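Local coordinates for variant surface glycoprotein MITAT 1.1 (Trypanosoma brucei brucei, PDB 5LY9) that forms the dense surface coat of the bloodstream trypanosome and, through switching among antigenically distinct versions, lets the parasite evade the host immune response, at residues L29-E34 against A89-S94; E81-M86 against L262-E267. One frame throughout, in Å; residues are numbered along the deposited sequence.

How the contacts relate
Both contacts lie on helix 62-114 of the N-terminal part of the glycoprotein, their centres 13 Å apart. They meet at the hydroxyl of Y83, which probably forms a hydrogen bond to Q91 (Y83 OH to Q91 OE1, 2.7 Å) and also packs on G32, with Y83 OH 3.4 Å from G32 CA. Contact 1 joins helix 24-55 to helix 62-114; contact 2 lays the loop 262-267, which carries the N-linked glycan on N266, against an earlier part of helix 62-114. Both contacts also touch the second subunit.

Contact 1: L29-E34 against A89-S94; sequences LNEGQE and ATQIRS. Unlike the reference sequence in segment 29-34: E31 (reference Lys).
The amide oxygen of Q91 is met from two sources: it accepts a probable hydrogen bond from the hydroxyl of Y83, one helical stretch earlier, and it rests against the backbone of G32, with Q91 OE1 3.2 Å from G32 CA. The backbone nitrogen G32 N lies 3.5 Å from Q91 OE1, but its angle is too poor for a hydrogen bond. With no side chain at G32, the amide can lie directly against the helix backbone, and here G32 CA and Q91 CA are 7.3 Å apart. The glutamine spans that gap fully stretched: with chi2 at 175°, its carbons run straight from helix 62-114 to the amide. This is the long antiparallel helical hairpin of A-type variant surface glycoproteins, in which helix 24-55 runs antiparallel to the longer helix 62-114. The other end of the amide passes beside E31, with Q91 NE2 3.6 Å from E31 CG and 3.8 Å from E31 CB. The two side chains cross at about a right angle, and the carboxylate and amide planes are turned 67° apart. A bend at chi2 (71°) carries the E31 carboxylate away from the glutamine. Both groups find partners in the loop after helix 244-254, where E31 OE2 accepts a hydrogen bond from A259 N and Q91 NE2 donates one amide hydrogen to A257 O, so the buried amide has partners at both ends. Beyond the pair, L29 packs on A89 of the second subunit and A89 on its L29, while Q33 NE2 bonds to K84 O of the second subunit.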
loop_
_atom_site.group_PDB
_atom_site.type_symbol
_atom_site.label_atom_id
_atom_site.label_comp_id
_atom_site.label_asym_id
_atom_site.label_seq_id
_atom_site.Cartn_x
_atom_site.Cartn_y
_atom_site.Cartn_z
ATOM N N LEU A 29 4.029 3.200 4.506
ATOM C CA LEU A 29 4.078 2.070 5.430
ATOM C C LEU A 29 3.900 2.488 6.857
ATOM O O LEU A 29 3.044 1.914 7.582
ATOM C CB LEU A 29 5.399 1.309 5.320
ATOM C CG LEU A 29 5.650 0.171 6.287
ATOM C CD1 LEU A 29 4.554 -0.859 6.221
ATOM C CD2 LEU A 29 7.108 -0.342 6.042
ATOM N N ASN A 30 4.629 3.525 7.251
ATOM C CA ASN A 30 4.533 4.019 8.595
ATOM C C ASN A 30 3.076 4.437 8.898
ATOM O O ASN A 30 2.515 4.115 9.967
ATOM C CB ASN A 30 5.419 5.220 8.827
ATOM C CG ASN A 30 5.481 5.560 10.322
ATOM O OD1 ASN A 30 6.028 4.793 11.109
ATOM N ND2 ASN A 30 4.848 6.671 10.710
ATOM N N GLU A 31 2.456 5.150 7.966
ATOM C CA GLU A 31 1.090 5.683 8.241
ATOM C C GLU A 31 0.067 4.530 8.341
ATOM O O GLU A 31 -0.777 4.506 9.232
ATOM C CB GLU A 31 0.684 6.644 7.171
ATOM C CG GLU A 31 -0.444 7.553 7.601
ATOM C CD GLU A 31 0.007 8.573 8.644
ATOM O OE1 GLU A 31 1.092 9.251 8.458
ATOM O OE2 GLU A 31 -0.760 8.763 9.646
ATOM N N GLY A 32 0.207 3.564 7.464
ATOM C CA GLY A 32 -0.614 2.346 7.562
ATOM C C GLY A 32 -0.468 1.602 8.860
ATOM O O GLY A 32 -1.454 1.141 9.452
ATOM N N GLN A 33 0.775 1.456 9.312
ATOM C CA GLN A 33 1.019 0.830 10.570
ATOM C C GLN A 33 0.418 1.573 11.727
ATOM O O GLN A 33 -0.089 0.937 12.668
ATOM C CB GLN A 33 2.526 0.598 10.829
ATOM C CG GLN A 33 3.154 -0.425 9.857
ATOM C CD GLN A 33 4.665 -0.530 9.945
ATOM O OE1 GLN A 33 5.330 0.479 10.143
ATOM N NE2 GLN A 33 5.194 -1.724 9.875
ATOM N N GLU A 34 0.455 2.889 11.689
ATOM C CA GLU A 34 -0.143 3.718 12.742
ATOM C C GLU A 34 -1.668 3.639 12.671
ATOM O O GLU A 34 -2.303 3.600 13.717
ATOM C CB GLU A 34 0.316 5.165 12.608
ATOM C CG GLU A 34 1.754 5.333 13.147
ATOM C CD GLU A 34 1.821 4.880 14.608
ATOM O OE1 GLU A 34 1.011 5.378 15.469
ATOM O OE2 GLU A 34 2.581 3.912 14.871
ATOM N N ALA A 89 -6.320 2.088 0.027
ATOM C CA ALA A 89 -6.197 2.505 -1.347
ATOM C C ALA A 89 -5.448 3.809 -1.427
ATOM O O ALA A 89 -4.623 4.027 -2.341
ATOM C CB ALA A 89 -7.556 2.622 -2.034
ATOM N N THR A 90 -5.751 4.731 -0.522
ATOM C CA THR A 90 -5.112 6.069 -0.615
ATOM C C THR A 90 -3.588 5.964 -0.426
ATOM O O THR A 90 -2.837 6.771 -0.991
ATOM C CB THR A 90 -5.651 7.098 0.420
ATOM O OG1 THR A 90 -5.221 6.706 1.762
ATOM C CG2 THR A 90 -7.174 7.236 0.333
ATOM N N GLN A 91 -3.199 5.005 0.386
ATOM C CA GLN A 91 -1.776 4.859 0.788
ATOM C C GLN A 91 -0.987 4.137 -0.298
ATOM O O GLN A 91 0.083 4.598 -0.708
ATOM C CB GLN A 91 -1.657 4.250 2.141
ATOM C CG GLN A 91 -2.267 5.093 3.248
ATOM C CD GLN A 91 -2.266 4.470 4.616
ATOM O OE1 GLN A 91 -2.004 3.290 4.794
ATOM N NE2 GLN A 91 -2.495 5.301 5.611
ATOM N N ILE A 92 -1.589 3.079 -0.858
ATOM C CA ILE A 92 -1.030 2.426 -2.040
ATOM C C ILE A 92 -0.985 3.405 -3.230
ATOM O O ILE A 92 0.042 3.467 -3.985
ATOM C CB ILE A 92 -1.786 1.139 -2.375
ATOM C CG1 ILE A 92 -1.521 0.110 -1.258
ATOM C CG2 ILE A 92 -1.326 0.555 -3.702
ATOM C CD1 ILE A 92 -2.340 -1.135 -1.506
ATOM N N ARG A 93 -2.057 4.139 -3.422
ATOM C CA ARG A 93 -2.132 5.088 -4.520
ATOM C C ARG A 93 -0.949 6.082 -4.421
ATOM O O ARG A 93 -0.234 6.371 -5.411
ATOM C CB ARG A 93 -3.438 5.852 -4.524
ATOM C CG ARG A 93 -3.592 6.815 -5.651
ATOM C CD ARG A 93 -4.664 7.829 -5.371
ATOM N NE ARG A 93 -4.769 8.764 -6.482
ATOM C CZ ARG A 93 -5.560 9.811 -6.460
ATOM N NH1 ARG A 93 -6.363 10.056 -5.403
ATOM N NH2 ARG A 93 -5.626 10.578 -7.509
ATOM N N SER A 94 -0.723 6.640 -3.232
ATOM C CA SER A 94 0.329 7.638 -3.092
ATOM C C SER A 94 1.726 7.028 -3.232
ATOM O O SER A 94 2.609 7.611 -3.905
ATOM C CB SER A 94 0.231 8.372 -1.742
ATOM O OG SER A 94 1.190 9.414 -1.629
#

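Contact 2: E81-M86 against L262-E267; sequences ESYKTM and LAYTNE. With NAG (2-acetamido-2-deoxy-beta-D-glucopyranose), chain C.
Y264 turns its ring toward helix 62-114 with CG anti to its own carbonyl carbon (chi1 -43°), while Y83 has CG anti to its backbone nitrogen (chi1 -169°), and the two side chains cross at about a right angle. The hydroxyl of Y264 lies in the plane of the Y83 ring, at its edge, with Y264 OH 4.0 Å from Y83 CD1. It lies against the helix backbone too, Y264 OH being 3.5 Å from Y83 CA, and Y264 CE1 is 4.0 Å from Y83 CB. At the edge of the Y264 ring, in its plane, lies the backbone nitrogen of Y83. The methyl of A263 covers one face of that ring, over its centre, and touches S82 as well (A263 CB to S82 CB, 4.1 Å). In this A-type domain the contact thus pins a loop to the helical hairpin, for V35 and I39 of helix 24-55 also pack on Y264. Two residues farther on, the loop bears its N-linked glycan: N266 ND2 is bonded to C1 of N-acetylglucosamine, whose acetyl carbon C8 comes to 3.9 Å from Y264 O.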
loop_
_atom_site.group_PDB
_atom_site.type_symbol
_atom_site.label_atom_id
_atom_site.label_comp_id
_atom_site.label_asym_id
_atom_site.label_seq_id
_atom_site.Cartn_x
_atom_site.Cartn_y
_atom_site.Cartn_z
ATOM N N GLU A 81 -12.959 -1.616 8.805
ATOM C CA GLU A 81 -13.694 -1.553 7.563
ATOM C C GLU A 81 -13.345 -0.362 6.718
ATOM O O GLU A 81 -13.219 -0.514 5.492
ATOM C CB GLU A 81 -15.203 -1.586 7.863
ATOM C CG GLU A 81 -16.109 -1.559 6.633
ATOM C CD GLU A 81 -16.110 -2.809 5.788
ATOM O OE1 GLU A 81 -15.357 -3.751 6.009
ATOM O OE2 GLU A 81 -16.879 -2.811 4.804
ATOM N N SER A 82 -13.258 0.827 7.309
ATOM C CA SER A 82 -12.902 2.041 6.571
ATOM C C SER A 82 -11.466 1.937 5.992
ATOM O O SER A 82 -11.220 2.412 4.879
ATOM C CB SER A 82 -12.961 3.293 7.421
ATOM O OG SER A 82 -14.300 3.592 7.845
ATOM N N TYR A 83 -10.536 1.355 6.734
ATOM C CA TYR A 83 -9.195 1.153 6.187
ATOM C C TYR A 83 -9.255 0.211 4.931
ATOM O O TYR A 83 -8.664 0.475 3.901
ATOM C CB TYR A 83 -8.219 0.589 7.240
ATOM C CG TYR A 83 -6.772 0.642 6.756
ATOM C CD1 TYR A 83 -6.206 1.810 6.376
ATOM C CD2 TYR A 83 -6.027 -0.467 6.689
ATOM C CE1 TYR A 83 -4.874 1.870 5.947
ATOM C CE2 TYR A 83 -4.711 -0.436 6.244
ATOM C CZ TYR A 83 -4.150 0.743 5.913
ATOM O OH TYR A 83 -2.843 0.776 5.462
ATOM N N LYS A 84 -10.022 -0.852 5.012
ATOM C CA LYS A 84 -10.168 -1.737 3.874
ATOM C C LYS A 84 -10.784 -1.081 2.676
ATOM O O LYS A 84 -10.251 -1.212 1.563
ATOM C CB LYS A 84 -11.011 -2.973 4.252
ATOM C CG LYS A 84 -11.135 -3.993 3.100
ATOM C CD LYS A 84 -12.014 -5.211 3.503
ATOM C CE LYS A 84 -13.464 -4.880 3.551
ATOM N NZ LYS A 84 -14.313 -6.052 3.990
ATOM N N THR A 85 -11.909 -0.396 2.904
ATOM C CA THR A 85 -12.690 0.075 1.803
ATOM C C THR A 85 -12.206 1.404 1.199
ATOM O O THR A 85 -12.415 1.596 0.037
ATOM C CB THR A 85 -14.172 0.218 2.158
ATOM O OG1 THR A 85 -14.266 1.179 3.182
ATOM C CG2 THR A 85 -14.712 -1.063 2.631
ATOM N N MET A 86 -11.490 2.210 1.944
ATOM C CA MET A 86 -11.073 3.536 1.502
ATOM C C MET A 86 -9.615 3.864 1.827
ATOM O O MET A 86 -8.885 4.345 0.964
ATOM C CB MET A 86 -11.992 4.577 2.138
ATOM C CG MET A 86 -13.445 4.386 1.739
ATOM S SD MET A 86 -13.851 5.023 0.110
ATOM C CE MET A 86 -13.720 3.767 -1.130
ATOM N N LEU A 262 -10.459 10.962 11.586
ATOM C CA LEU A 262 -11.697 10.598 12.300
ATOM C C LEU A 262 -11.971 9.109 12.313
ATOM O O LEU A 262 -12.268 8.528 13.395
ATOM C CB LEU A 262 -12.916 11.345 11.643
ATOM C CG LEU A 262 -12.863 12.866 11.847
ATOM C CD1 LEU A 262 -13.991 13.556 11.076
ATOM C CD2 LEU A 262 -12.846 13.208 13.333
ATOM N N ALA A 263 -11.772 8.464 11.174
ATOM C CA ALA A 263 -12.023 7.035 11.070
ATOM C C ALA A 263 -11.231 6.166 12.047
ATOM O O ALA A 263 -11.663 5.063 12.348
ATOM C CB ALA A 263 -11.818 6.544 9.595
ATOM N N TYR A 264 -10.075 6.623 12.492
ATOM C CA TYR A 264 -9.123 5.814 13.218
ATOM C C TYR A 264 -8.748 6.375 14.577
ATOM O O TYR A 264 -7.812 5.882 15.182
ATOM C CB TYR A 264 -7.821 5.600 12.371
ATOM C CG TYR A 264 -8.132 5.288 10.924
ATOM C CD1 TYR A 264 -8.863 4.158 10.561
ATOM C CD2 TYR A 264 -7.697 6.151 9.888
ATOM C CE1 TYR A 264 -9.175 3.937 9.233
ATOM C CE2 TYR A 264 -7.963 5.899 8.573
ATOM C CZ TYR A 264 -8.721 4.784 8.212
ATOM O OH TYR A 264 -9.052 4.522 6.919
ATOM N N THR A 265 -9.586 7.291 15.102
ATOM C CA THR A 265 -9.337 7.907 16.388
ATOM C C THR A 265 -10.614 7.982 17.154
ATOM O O THR A 265 -11.703 7.857 16.582
ATOM C CB THR A 265 -8.805 9.361 16.212
ATOM O OG1 THR A 265 -9.605 10.058 15.268
ATOM C CG2 THR A 265 -7.392 9.350 15.678
ATOM N N ASN A 266 -10.483 8.136 18.454
ATOM C CA ASN A 266 -11.624 8.375 19.320
ATOM C C ASN A 266 -12.315 9.685 19.009
ATOM O O ASN A 266 -11.704 10.679 18.608
ATOM C CB ASN A 266 -11.158 8.347 20.769
ATOM C CG ASN A 266 -10.801 6.926 21.280
ATOM O OD1 ASN A 266 -11.565 5.932 21.111
ATOM N ND2 ASN A 266 -9.690 6.841 21.979
ATOM N N GLU A 267 -13.625 9.696 19.194
ATOM C CA GLU A 267 -14.426 10.916 19.015
ATOM C C GLU A 267 -14.119 11.881 20.157
ATOM O O GLU A 267 -13.682 11.479 21.234
ATOM C CB GLU A 267 -15.901 10.555 18.948
ATOM C CG GLU A 267 -16.138 9.741 17.676
ATOM C CD GLU A 267 -17.572 9.202 17.458
ATOM O OE1 GLU A 267 -18.400 9.244 18.401
ATOM O OE2 GLU A 267 -17.770 8.585 16.391
HETATM C C1 NAG C . -9.247 5.619 22.583
HETATM C C2 NAG C . -7.769 5.298 22.425
HETATM C C3 NAG C . -7.355 4.133 23.253
HETATM C C4 NAG C . -7.755 4.430 24.705
HETATM C C5 NAG C . -9.246 4.720 24.783
HETATM C C6 NAG C . -9.765 5.104 26.176
HETATM C C7 NAG C . -6.735 5.843 20.282
HETATM C C8 NAG C . -6.476 5.468 18.848
HETATM N N2 NAG C . -7.473 5.014 21.026
HETATM O O3 NAG C . -5.944 3.977 23.181
HETATM O O4 NAG C . -7.478 3.248 25.452
HETATM O O5 NAG C . -9.522 5.829 23.966
HETATM O O6 NAG C . -8.930 6.132 26.732
HETATM O O7 NAG C . -6.311 6.878 20.743
#